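Long-range contacts in sulfate transporter 4.1, chloroplastic (Arabidopsis thaliana, PDB 7LHV), which carries sulfate across a membrane by cotransport with protons and may help regulate sulfate assimilation: residues Lys226-Tyr231 / Leu434-Ile439; Pro111-Tyr116 / Tyr126-Ser131; Ile267-Lys272 / Val438-Ser443. All blocks are in the same frame, centred on the assembly; numbering follows the deposited sequence.

Contact 1 (Lys226-Tyr231 / Leu434-Ile439); sequences KYFLGY and LAAIVI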
loop_
_atom_site.group_PDB
_atom_site.type_symbol
_atom_site.label_atom_id
_atom_site.label_comp_id
_atom_site.label_asym_id
_atom_site.label_seq_id
_atom_site.Cartn_x
_atom_site.Cartn_y
_atom_site.Cartn_z
ATOM N N LYS A 226 21.561 23.686 -21.560
ATOM C CA LYS A 226 21.229 25.042 -21.987
ATOM C C LYS A 226 22.394 26.002 -21.787
ATOM O O LYS A 226 22.529 26.973 -22.538
ATOM C CB LYS A 226 19.989 25.540 -21.241
ATOM C CG LYS A 226 20.232 25.948 -19.802
ATOM C CD LYS A 226 18.925 26.242 -19.093
ATOM C CE LYS A 226 19.149 26.544 -17.624
ATOM N NZ LYS A 226 17.864 26.656 -16.883
ATOM N N TYR A 227 23.237 25.757 -20.782
ATOM C CA TYR A 227 24.420 26.591 -20.602
ATOM C C TYR A 227 25.439 26.339 -21.704
ATOM O O TYR A 227 26.139 27.262 -22.135
ATOM C CB TYR A 227 25.036 26.339 -19.229
ATOM C CG TYR A 227 24.120 26.684 -18.082
ATOM C CD1 TYR A 227 23.960 27.998 -17.670
ATOM C CD2 TYR A 227 23.404 25.699 -17.420
ATOM C CE1 TYR A 227 23.121 28.320 -16.624
ATOM C CE2 TYR A 227 22.561 26.012 -16.376
ATOM C CZ TYR A 227 22.423 27.325 -15.982
ATOM O OH TYR A 227 21.583 27.642 -14.940
ATOM N N PHE A 228 25.547 25.090 -22.159
ATOM C CA PHE A 228 26.401 24.795 -23.303
ATOM C C PHE A 228 25.885 25.489 -24.555
ATOM O O PHE A 228 26.665 26.059 -25.326
ATOM C CB PHE A 228 26.473 23.287 -23.536
ATOM C CG PHE A 228 27.365 22.553 -22.575
ATOM C CD1 PHE A 228 27.700 23.100 -21.351
ATOM C CD2 PHE A 228 27.862 21.305 -22.900
ATOM C CE1 PHE A 228 28.510 22.417 -20.474
ATOM C CE2 PHE A 228 28.675 20.621 -22.028
ATOM C CZ PHE A 228 28.998 21.177 -20.813
ATOM N N LEU A 229 24.569 25.449 -24.772
ATOM C CA LEU A 229 23.992 26.051 -25.970
ATOM C C LEU A 229 24.192 27.559 -25.983
ATOM O O LEU A 229 24.502 28.145 -27.026
ATOM C CB LEU A 229 22.507 25.708 -26.066
ATOM C CG LEU A 229 22.163 24.229 -26.227
ATOM C CD1 LEU A 229 20.659 24.040 -26.222
ATOM C CD2 LEU A 229 22.771 23.680 -27.501
ATOM N N GLY A 230 24.020 28.207 -24.834
ATOM C CA GLY A 230 24.198 29.637 -24.720
ATOM C C GLY A 230 22.925 30.452 -24.708
ATOM O O GLY A 230 22.996 31.669 -24.504
ATOM N N TYR A 231 21.766 29.831 -24.918
ATOM C CA TYR A 231 20.494 30.534 -24.879
ATOM C C TYR A 231 19.550 29.832 -23.914
ATOM O O TYR A 231 19.615 28.614 -23.730
ATOM C CB TYR A 231 19.847 30.627 -26.270
ATOM C CG TYR A 231 19.681 29.302 -26.982
ATOM C CD1 TYR A 231 18.546 28.529 -26.796
ATOM C CD2 TYR A 231 20.650 28.838 -27.856
ATOM C CE1 TYR A 231 18.388 27.325 -27.449
ATOM C CE2 TYR A 231 20.500 27.637 -28.515
ATOM C CZ TYR A 231 19.368 26.885 -28.307
ATOM O OH TYR A 231 19.216 25.685 -28.962
ATOM N N LEU A 434 30.287 25.105 -14.576
ATOM C CA LEU A 434 29.407 24.489 -13.590
ATOM C C LEU A 434 28.426 23.530 -14.255
ATOM O O LEU A 434 28.115 22.465 -13.708
ATOM C CB LEU A 434 28.663 25.566 -12.804
ATOM C CG LEU A 434 29.527 26.613 -12.098
ATOM C CD1 LEU A 434 28.662 27.527 -11.252
ATOM C CD2 LEU A 434 30.594 25.952 -11.250
ATOM N N ALA A 435 27.924 23.896 -15.437
ATOM C CA ALA A 435 27.049 22.987 -16.169
ATOM C C ALA A 435 27.774 21.697 -16.529
ATOM O O ALA A 435 27.206 20.605 -16.423
ATOM C CB ALA A 435 26.516 23.669 -17.425
ATOM N N ALA A 436 29.032 21.807 -16.962
ATOM C CA ALA A 436 29.813 20.620 -17.283
ATOM C C ALA A 436 30.049 19.768 -16.045
ATOM O O ALA A 436 30.034 18.536 -16.119
ATOM C CB ALA A 436 31.142 21.020 -17.919
ATOM N N ILE A 437 30.272 20.407 -14.898
ATOM C CA ILE A 437 30.455 19.656 -13.657
ATOM C C ILE A 437 29.188 18.886 -13.306
ATOM O O ILE A 437 29.248 17.715 -12.915
ATOM C CB ILE A 437 30.883 20.596 -12.516
ATOM C CG1 ILE A 437 32.324 21.056 -12.724
ATOM C CG2 ILE A 437 30.749 19.901 -11.180
ATOM C CD1 ILE A 437 32.741 22.150 -11.785
ATOM N N VAL A 438 28.023 19.524 -13.438
ATOM C CA VAL A 438 26.765 18.833 -13.150
ATOM C C VAL A 438 26.554 17.674 -14.118
ATOM O O VAL A 438 26.117 16.584 -13.721
ATOM C CB VAL A 438 25.580 19.815 -13.189
ATOM C CG1 VAL A 438 24.277 19.074 -12.971
ATOM C CG2 VAL A 438 25.744 20.873 -12.137
ATOM N N ILE A 439 26.842 17.892 -15.402
ATOM C CA ILE A 439 26.664 16.835 -16.394
ATOM C C ILE A 439 27.575 15.655 -16.085
ATOM O O ILE A 439 27.160 14.493 -16.162
ATOM C CB ILE A 439 26.908 17.386 -17.809
ATOM C CG1 ILE A 439 25.773 18.316 -18.221
ATOM C CG2 ILE A 439 27.039 16.253 -18.805
ATOM C CD1 ILE A 439 26.036 19.046 -19.512
#

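Contact 2 (Pro111-Tyr116 / Tyr126-Ser131); sequences PQAMSY and YGLYSS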
loop_
_atom_site.group_PDB
_atom_site.type_symbol
_atom_site.label_atom_id
_atom_site.label_comp_id
_atom_site.label_asym_id
_atom_site.label_seq_id
_atom_site.Cartn_x
_atom_site.Cartn_y
_atom_site.Cartn_z
ATOM N N PRO A 111 33.274 23.086 -5.640
ATOM C CA PRO A 111 32.705 23.282 -6.982
ATOM C C PRO A 111 31.410 22.528 -7.198
ATOM O O PRO A 111 30.497 23.039 -7.857
ATOM C CB PRO A 111 33.819 22.777 -7.905
ATOM C CG PRO A 111 34.561 21.809 -7.100
ATOM C CD PRO A 111 34.556 22.360 -5.713
ATOM N N GLN A 112 31.302 21.317 -6.648
ATOM C CA GLN A 112 30.061 20.564 -6.767
ATOM C C GLN A 112 28.927 21.259 -6.031
ATOM O O GLN A 112 27.786 21.255 -6.501
ATOM C CB GLN A 112 30.252 19.144 -6.239
ATOM C CG GLN A 112 30.841 18.186 -7.251
ATOM C CD GLN A 112 30.617 16.742 -6.873
ATOM O OE1 GLN A 112 30.383 16.423 -5.708
ATOM N NE2 GLN A 112 30.686 15.856 -7.858
ATOM N N ALA A 113 29.220 21.855 -4.874
ATOM C CA ALA A 113 28.192 22.585 -4.141
ATOM C C ALA A 113 27.672 23.762 -4.954
ATOM O O ALA A 113 26.456 23.958 -5.073
ATOM C CB ALA A 113 28.743 23.060 -2.797
ATOM N N MET A 114 28.580 24.552 -5.538
ATOM C CA MET A 114 28.124 25.677 -6.355
ATOM C C MET A 114 27.351 25.201 -7.582
ATOM O O MET A 114 26.329 25.795 -7.952
ATOM C CB MET A 114 29.302 26.555 -6.769
ATOM C CG MET A 114 29.973 27.278 -5.618
ATOM S SD MET A 114 31.311 28.350 -6.163
ATOM C CE MET A 114 32.575 27.148 -6.562
ATOM N N SER A 115 27.818 24.127 -8.224
ATOM C CA SER A 115 27.137 23.617 -9.410
ATOM C C SER A 115 25.734 23.123 -9.081
ATOM O O SER A 115 24.783 23.383 -9.829
ATOM C CB SER A 115 27.965 22.499 -10.035
ATOM O OG SER A 115 29.267 22.950 -10.354
ATOM N N TYR A 116 25.582 22.408 -7.964
ATOM C CA TYR A 116 24.265 21.925 -7.569
ATOM C C TYR A 116 23.348 23.067 -7.157
ATOM O O TYR A 116 22.141 23.010 -7.415
ATOM C CB TYR A 116 24.395 20.917 -6.433
ATOM C CG TYR A 116 25.066 19.629 -6.836
ATOM C CD1 TYR A 116 24.972 19.152 -8.132
ATOM C CD2 TYR A 116 25.797 18.892 -5.920
ATOM C CE1 TYR A 116 25.585 17.976 -8.503
ATOM C CE2 TYR A 116 26.413 17.717 -6.280
ATOM C CZ TYR A 116 26.304 17.263 -7.572
ATOM O OH TYR A 116 26.917 16.091 -7.934
ATOM N N TYR A 126 24.470 29.791 -2.240
ATOM C CA TYR A 126 23.606 29.021 -1.355
ATOM C C TYR A 126 23.945 27.540 -1.351
ATOM O O TYR A 126 23.463 26.811 -0.479
ATOM C CB TYR A 126 22.141 29.244 -1.731
ATOM C CG TYR A 126 21.617 30.539 -1.172
ATOM C CD1 TYR A 126 21.051 30.593 0.091
ATOM C CD2 TYR A 126 21.727 31.720 -1.887
ATOM C CE1 TYR A 126 20.591 31.780 0.614
ATOM C CE2 TYR A 126 21.268 32.910 -1.373
ATOM C CZ TYR A 126 20.700 32.936 -0.123
ATOM O OH TYR A 126 20.240 34.124 0.393
ATOM N N GLY A 127 24.748 27.070 -2.307
ATOM C CA GLY A 127 25.305 25.735 -2.183
ATOM C C GLY A 127 26.302 25.639 -1.043
ATOM O O GLY A 127 26.245 24.714 -0.228
ATOM N N LEU A 128 27.209 26.617 -0.952
ATOM C CA LEU A 128 28.225 26.590 0.094
ATOM C C LEU A 128 27.593 26.647 1.475
ATOM O O LEU A 128 28.011 25.927 2.388
ATOM C CB LEU A 128 29.209 27.741 -0.094
ATOM C CG LEU A 128 30.053 27.691 -1.365
ATOM C CD1 LEU A 128 31.013 28.863 -1.406
ATOM C CD2 LEU A 128 30.803 26.377 -1.454
ATOM N N TYR A 129 26.579 27.499 1.647
ATOM C CA TYR A 129 25.817 27.504 2.891
ATOM C C TYR A 129 25.284 26.111 3.193
ATOM O O TYR A 129 25.409 25.612 4.317
ATOM C CB TYR A 129 24.666 28.506 2.802
ATOM C CG TYR A 129 25.079 29.949 2.618
ATOM C CD1 TYR A 129 26.357 30.378 2.938
ATOM C CD2 TYR A 129 24.179 30.886 2.135
ATOM C CE1 TYR A 129 26.729 31.696 2.772
ATOM C CE2 TYR A 129 24.541 32.206 1.968
ATOM C CZ TYR A 129 25.817 32.606 2.287
ATOM O OH TYR A 129 26.183 33.921 2.123
ATOM N N SER A 130 24.726 25.447 2.178
ATOM C CA SER A 130 24.174 24.112 2.355
ATOM C C SER A 130 25.235 23.078 2.689
ATOM O O SER A 130 24.883 21.959 3.072
ATOM C CB SER A 130 23.413 23.685 1.102
ATOM O OG SER A 130 22.774 22.439 1.302
ATOM N N SER A 131 26.516 23.412 2.537
ATOM C CA SER A 131 27.595 22.540 2.966
ATOM C C SER A 131 28.270 23.008 4.243
ATOM O O SER A 131 29.087 22.268 4.796
ATOM C CB SER A 131 28.656 22.419 1.863
ATOM O OG SER A 131 28.111 21.852 0.688
#

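Contact 3 (Ile267-Lys272 / Val438-Ser443); sequences ILQVMK and VISAVS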
loop_
_atom_site.group_PDB
_atom_site.type_symbol
_atom_site.label_atom_id
_atom_site.label_comp_id
_atom_site.label_asym_id
_atom_site.label_seq_id
_atom_site.Cartn_x
_atom_site.Cartn_y
_atom_site.Cartn_z
ATOM N N ILE A 267 37.481 16.702 -20.396
ATOM C CA ILE A 267 38.593 16.611 -19.454
ATOM C C ILE A 267 38.138 15.970 -18.151
ATOM O O ILE A 267 38.827 15.109 -17.591
ATOM C CB ILE A 267 39.209 18.002 -19.218
ATOM C CG1 ILE A 267 39.917 18.492 -20.481
ATOM C CG2 ILE A 267 40.172 17.967 -18.043
ATOM C CD1 ILE A 267 41.086 17.634 -20.897
ATOM N N LEU A 268 36.968 16.374 -17.648
ATOM C CA LEU A 268 36.462 15.817 -16.398
ATOM C C LEU A 268 36.211 14.320 -16.521
ATOM O O LEU A 268 36.576 13.547 -15.628
ATOM C CB LEU A 268 35.180 16.537 -15.984
ATOM C CG LEU A 268 35.298 17.671 -14.967
ATOM C CD1 LEU A 268 36.330 18.691 -15.406
ATOM C CD2 LEU A 268 33.949 18.332 -14.763
ATOM N N GLN A 269 35.590 13.891 -17.621
ATOM C CA GLN A 269 35.297 12.474 -17.789
ATOM C C GLN A 269 36.571 11.660 -17.979
ATOM O O GLN A 269 36.679 10.541 -17.465
ATOM C CB GLN A 269 34.335 12.272 -18.958
ATOM C CG GLN A 269 32.873 12.379 -18.556
ATOM C CD GLN A 269 31.928 12.049 -19.691
ATOM O OE1 GLN A 269 32.333 11.967 -20.850
ATOM N NE2 GLN A 269 30.656 11.855 -19.362
ATOM N N VAL A 270 37.552 12.205 -18.702
ATOM C CA VAL A 270 38.828 11.514 -18.863
ATOM C C VAL A 270 39.522 11.357 -17.516
ATOM O O VAL A 270 40.043 10.281 -17.190
ATOM C CB VAL A 270 39.716 12.261 -19.876
ATOM C CG1 VAL A 270 41.175 11.884 -19.690
ATOM C CG2 VAL A 270 39.264 11.959 -21.294
ATOM N N MET A 271 39.537 12.423 -16.711
ATOM C CA MET A 271 40.156 12.341 -15.392
ATOM C C MET A 271 39.446 11.321 -14.513
ATOM O O MET A 271 40.096 10.536 -13.815
ATOM C CB MET A 271 40.149 13.717 -14.724
ATOM C CG MET A 271 41.156 14.693 -15.301
ATOM S SD MET A 271 41.025 16.332 -14.565
ATOM C CE MET A 271 41.659 16.014 -12.923
ATOM N N LYS A 272 38.112 11.318 -14.535
ATOM C CA LYS A 272 37.363 10.372 -13.715
ATOM C C LYS A 272 37.632 8.934 -14.144
ATOM O O LYS A 272 37.823 8.052 -13.298
ATOM C CB LYS A 272 35.870 10.689 -13.787
ATOM C CG LYS A 272 34.988 9.671 -13.094
ATOM C CD LYS A 272 33.557 10.169 -12.979
ATOM C CE LYS A 272 32.842 10.107 -14.316
ATOM N NZ LYS A 272 31.385 10.374 -14.180
ATOM N N VAL A 438 28.023 19.524 -13.438
ATOM C CA VAL A 438 26.765 18.833 -13.150
ATOM C C VAL A 438 26.554 17.674 -14.118
ATOM O O VAL A 438 26.117 16.584 -13.721
ATOM C CB VAL A 438 25.580 19.815 -13.189
ATOM C CG1 VAL A 438 24.277 19.074 -12.971
ATOM C CG2 VAL A 438 25.744 20.873 -12.137
ATOM N N ILE A 439 26.842 17.892 -15.402
ATOM C CA ILE A 439 26.664 16.835 -16.394
ATOM C C ILE A 439 27.575 15.655 -16.085
ATOM O O ILE A 439 27.160 14.493 -16.162
ATOM C CB ILE A 439 26.908 17.386 -17.809
ATOM C CG1 ILE A 439 25.773 18.316 -18.221
ATOM C CG2 ILE A 439 27.039 16.253 -18.805
ATOM C CD1 ILE A 439 26.036 19.046 -19.512
ATOM N N SER A 440 28.831 15.931 -15.729
ATOM C CA SER A 440 29.754 14.861 -15.366
ATOM C C SER A 440 29.291 14.132 -14.113
ATOM O O SER A 440 29.420 12.907 -14.015
ATOM C CB SER A 440 31.158 15.430 -15.168
ATOM O OG SER A 440 32.041 14.445 -14.663
ATOM N N ALA A 441 28.759 14.869 -13.137
ATOM C CA ALA A 441 28.288 14.242 -11.907
ATOM C C ALA A 441 27.111 13.314 -12.170
ATOM O O ALA A 441 27.021 12.234 -11.575
ATOM C CB ALA A 441 27.906 15.310 -10.887
ATOM N N VAL A 442 26.188 13.719 -13.049
ATOM C CA VAL A 442 24.997 12.908 -13.303
ATOM C C VAL A 442 25.181 11.881 -14.411
ATOM O O VAL A 442 24.289 11.046 -14.616
ATOM C CB VAL A 442 23.780 13.790 -13.644
ATOM C CG1 VAL A 442 23.540 14.796 -12.540
ATOM C CG2 VAL A 442 23.985 14.481 -14.978
ATOM N N SER A 443 26.299 11.916 -15.140
ATOM C CA SER A 443 26.540 10.881 -16.140
ATOM C C SER A 443 26.677 9.509 -15.498
ATOM O O SER A 443 26.303 8.500 -16.105
ATOM C CB SER A 443 27.789 11.210 -16.953
ATOM O OG SER A 443 28.962 10.875 -16.236
#

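Contact 1 (Lys226-Tyr231 / Leu434-Ile439)
Ala-435 and Ala-436 of helix 431-443 receive the aromatic side chains of Tyr-227 and Phe-228 of helix 206-229. The apolar contacts come first. The methyl of Ala-435 faces Tyr-227 at the level of its stem, with the two CB atoms 3.5 Å apart, and CD2 of the tyrosine ring lies 3.7 Å from the same Ala-435 CB. With CG anti to its carbonyl carbon (chi1 -62°), the phenol is carried past the alanine instead of stopping against it. CG of Lys-226, its neighbour in sequence, lies over the rim of one face of that ring.

Phe-228 starts out beside the partner helix, yet its ring swings in and meets it with the CE1–CZ side. CZ of Phe-228 comes within 3.6 Å of Ala-436 CB, which sits at the ring edge, close to its plane. The backbone N of Ala-436 is also at that edge, 3.6 Å from Phe-228 CE1.

A CH-pi contact forms the second kind. One turn on, Ile-439 arrives from the opposite direction and lays CD1 over one face of the Phe-228 ring, 4.2 Å from its centroid and 23° off the normal. The ring is thus touched both at its rim and on a face. Phe-258, on helix 255-277, packs against it as well.

Gly-230 N still bonds to Lys-226 O at 3.0 Å, but the glycine itself, with positive phi, is where helix 206-229 gives way to a turn. The contact packs two helices of the sulfate permease region, probably of the gate domain as in other SLC26 transporters.

Almost wholly apolar, apart from the Ala-436 N at the ring edge, the chemistry implies an interface held by shape and dispersion, without directional polar bonds between the segments.

Contact 2 (Pro111-Tyr116 / Tyr126-Ser131)
Ala-113 and Gly-127 bring their helices together backbone to backbone, their CA atoms only 4.7 Å apart, which illustrates how small residues set the spacing of a helix pair. Since Gly-127 has no side chain on the face turned toward the partner, its CA can approach the main chain directly: a CA-H...O contact runs from Gly-127 CA to Ala-113 O, 3.6 Å long, with an angle of 159° at the hydrogen. Around this point the methyl of Ala-113 is met by two side chains of the other helix. Ser-131 OG lies 3.7 Å from Ala-113 CB, and Leu-128 CD2 touches the same methyl at 4.1 Å. Leu-128 leaves its backbone beside the partner helix, but its branched end comes nearer, and its CG also packs on the CG of Met-114.

The next shell surrounds these groups. Phe-426, on helix 406-426, touches both Met-114 and Leu-128, closing over the seam they form. On the far face of segment 111-116, Pro-111 interrupts the bonding to the preceding turn and kinks the helix, while its own carbonyl is gripped twice. Ser-115 N and Ser-115 OG reach Pro-111 O from opposite faces of the carbonyl plane, the hydroxyl at 2.8 Å and 37° above that plane, which probably helps fix the turn that carries Ala-113. Farther out, Ser-130 OG is hydrogen-bonded to Tyr-385 O, and Pro-151 touches Ser-131 and Tyr-116.

The axes of the two segments pass 7.6 Å apart at 123°, steeply crossed and inclined toward antiparallel. Such close helix crossing over a glycine and an alanine is a recurrent motif of membrane proteins; here it joins two consecutive helices of the sulfate permease region, probably within the core domain as in other SLC26 transporters.

Contact 3 (Ile267-Lys272 / Val438-Ser443)
Lys-272 reaches from helix 255-277 to Ser-440 and Ser-443 with its tip, so its chain serves mainly as a spacer. CB points toward the partner helix, and CG stands anti to the backbone N (chi1 174°). Neither CB, CG nor CD touches the partner closely; a bend at chi3 (74°) then redirects the chain, and CE approaches both serines about equally. NZ ends the path, giving a weak hydrogen bond of 3.2 Å to Ser-440 O and lying 3.2 Å from Ser-443 OG.

The two transmembrane segments run in broadly the same direction, crossing at -39° with axes 10.0 Å apart, wide enough for long side chains to bridge them. As in SLC26 relatives, which share the UraA-like inverted-repeat fold, these helices probably belong to the gate domain. Their packing is polar at one end; at the other Leu-268 CD2 rests 4.0 Å from Ser-440 CB.

Ser-443 OG turns back to its own helix and bonds to Ser-440 O at 3.0 Å, while Gln-269 NE2 lies 3.7 Å from that hydroxyl. With an alanine in place of Ser-443, Ser-440 O would probably lose its hydroxyl donor, and Lys-272 NZ and Gln-269 NE2 a polar neighbour.

In the fold
Helix 431-443 is the shared element: contact 1 uses its first part and contact 3 its last, their centres about 12 Å apart and Val-438 and Ile-439 common to both segments. Leu-268 of contact 3 also packs on Ile-437, with Leu-268 CD2 3.8 Å from Ile-437 CG1. Contact 2, centred about 16 Å from contact 1 and 17 Å from contact 3, meets a different side of that helix, where Val-438 CG2 lies 3.5 Å from Ser-115 CB. In SLC26 relatives this seam would correspond to a core–gate boundary. The modelled lipids bind at other residues, though Val-208 of one lipid pocket shares helix 206-229 with contact 1.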